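Local structure of chitin elicitor-binding protein (Oryza sativa subsp. japonica, 5JCE) at residues G245-P250 with S280-Q285. The protein binds chitin oligosaccharides from fungal cell walls through its LysM domains and relays the signal that triggers defence responses in rice. Numbering follows the deposited sequence.
Sequences GCPSVP and SSLIIQ
Ile284 reaches from its strand toward the extended loop segment 245-250, where Pro247 and Val249 meet its two branches. From CB, the short branch CG2 lies anti to the backbone N and meets Val249 CG1 at 4.1 Å. The longer branch starts at CG1, anti to the carbonyl carbon (chi1 -63°), which directs it to the other neighbour: CG1 comes within 4.2 Å of Pro247 CG, and CD1 at the tip closes to 3.7 Å from the same ring carbon. The isoleucine and the proline ring cross at about a right angle. Pro247 CG also reaches Leu282, two residues before Ile284, 4.1 Å from its CD2. Three residues beyond Pro247, Pro250 sets its ring against the backbone carbonyl of Ile284, with CD 3.2 Å from Ile284 O. Residues 247-250 run in nearly the same direction as 282-285, 15° apart, yet the two meet through apolar side chains, with the proline rings lying against backbone carbonyls. Strand 283-290 is, within this chain, an outermost one of a three-stranded antiparallel sheet; Ile283 forms backbone hydrogen bonds with Ser277, and Gln285 with Ser274 and Gly275, all in strand 269-277. Tyr273 of that strand and Cys224 also touch Ile284, which is buried. Cys224 forms a disulfide with Cys246, tying down the chain just before Pro247, and Leu258 packs on Val249.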
loop_
_atom_site.group_PDB
_atom_site.type_symbol
_atom_site.label_atom_id
_atom_site.label_comp_id
_atom_site.label_asym_id
_atom_site.label_seq_id
_atom_site.Cartn_x
_atom_site.Cartn_y
_atom_site.Cartn_z
ATOM N N GLY A 245 -24.095 2.474 -11.726
ATOM C CA GLY A 245 -24.648 2.507 -10.379
ATOM C C GLY A 245 -24.020 3.628 -9.562
ATOM O O GLY A 245 -24.328 3.790 -8.387
ATOM N N CYS A 246 -23.146 4.408 -10.202
ATOM C CA CYS A 246 -22.337 5.448 -9.550
ATOM C C CYS A 246 -23.004 6.830 -9.518
ATOM O O CYS A 246 -23.579 7.261 -10.521
ATOM C CB CYS A 246 -20.988 5.556 -10.261
ATOM S SG CYS A 246 -19.749 4.360 -9.713
ATOM N N PRO A 247 -22.906 7.533 -8.373
ATOM C CA PRO A 247 -23.498 8.863 -8.188
ATOM C C PRO A 247 -22.841 9.923 -9.060
ATOM O O PRO A 247 -21.728 9.721 -9.553
ATOM C CB PRO A 247 -23.240 9.162 -6.707
ATOM C CG PRO A 247 -22.014 8.403 -6.395
ATOM C CD PRO A 247 -22.075 7.143 -7.223
ATOM N N SER A 248 -23.527 11.046 -9.244
ATOM C CA SER A 248 -22.974 12.164 -9.991
ATOM C C SER A 248 -21.794 12.749 -9.229
ATOM O O SER A 248 -21.742 12.696 -7.992
ATOM C CB SER A 248 -24.035 13.242 -10.230
ATOM O OG SER A 248 -24.476 13.784 -8.990
ATOM N N VAL A 249 -20.847 13.296 -9.979
ATOM C CA VAL A 249 -19.718 14.001 -9.404
ATOM C C VAL A 249 -19.953 15.510 -9.536
ATOM O O VAL A 249 -20.110 16.020 -10.654
ATOM C CB VAL A 249 -18.387 13.613 -10.101
ATOM C CG1 VAL A 249 -17.192 14.156 -9.320
ATOM C CG2 VAL A 249 -18.288 12.105 -10.266
ATOM N N PRO A 250 -19.963 16.227 -8.398
ATOM C CA PRO A 250 -20.205 17.675 -8.367
ATOM C C PRO A 250 -19.112 18.497 -9.046
ATOM O O PRO A 250 -17.924 18.158 -8.981
ATOM C CB PRO A 250 -20.256 17.991 -6.867
ATOM C CG PRO A 250 -19.469 16.908 -6.224
ATOM C CD PRO A 250 -19.720 15.680 -7.051
ATOM N N SER A 280 -25.974 6.441 4.564
ATOM C CA SER A 280 -27.144 6.499 3.701
ATOM C C SER A 280 -26.869 6.108 2.261
ATOM O O SER A 280 -27.424 5.142 1.767
ATOM C CB SER A 280 -27.738 7.908 3.730
ATOM O OG SER A 280 -27.751 8.440 5.044
ATOM N N SER A 281 -26.008 6.844 1.588
ATOM C CA SER A 281 -25.709 6.551 0.199
ATOM C C SER A 281 -24.371 7.149 -0.163
ATOM O O SER A 281 -23.837 7.944 0.579
ATOM C CB SER A 281 -26.814 7.042 -0.727
ATOM O OG SER A 281 -27.032 8.426 -0.591
ATOM N N LEU A 282 -23.817 6.739 -1.286
ATOM C CA LEU A 282 -22.497 7.179 -1.639
ATOM C C LEU A 282 -22.560 8.570 -2.164
ATOM O O LEU A 282 -23.238 8.840 -3.120
ATOM C CB LEU A 282 -21.914 6.270 -2.707
ATOM C CG LEU A 282 -20.423 6.007 -2.601
ATOM C CD1 LEU A 282 -20.063 4.694 -3.236
ATOM C CD2 LEU A 282 -19.648 7.121 -3.257
ATOM N N ILE A 283 -21.812 9.449 -1.538
ATOM C CA ILE A 283 -21.680 10.818 -2.009
ATOM C C ILE A 283 -20.221 11.122 -2.281
ATOM O O ILE A 283 -19.353 10.840 -1.454
ATOM C CB ILE A 283 -22.238 11.845 -0.993
ATOM C CG1 ILE A 283 -23.624 11.420 -0.511
ATOM C CG2 ILE A 283 -22.245 13.262 -1.594
ATOM C CD1 ILE A 283 -24.034 12.096 0.756
ATOM N N ILE A 284 -19.965 11.711 -3.440
ATOM C CA ILE A 284 -18.618 12.089 -3.823
ATOM C C ILE A 284 -18.455 13.593 -3.694
ATOM O O ILE A 284 -19.321 14.347 -4.115
ATOM C CB ILE A 284 -18.298 11.636 -5.276
ATOM C CG1 ILE A 284 -18.335 10.117 -5.376
ATOM C CG2 ILE A 284 -16.939 12.153 -5.732
ATOM C CD1 ILE A 284 -18.580 9.643 -6.772
ATOM N N GLN A 285 -17.335 14.021 -3.122
ATOM C CA GLN A 285 -17.017 15.437 -2.988
ATOM C C GLN A 285 -15.864 15.879 -3.899
ATOM O O GLN A 285 -14.933 15.114 -4.151
ATOM C CB GLN A 285 -16.655 15.748 -1.536
ATOM C CG GLN A 285 -17.715 15.353 -0.553
ATOM C CD GLN A 285 -17.172 14.550 0.612
ATOM O OE1 GLN A 285 -16.031 14.748 1.065
ATOM N NE2 GLN A 285 -17.994 13.638 1.113
#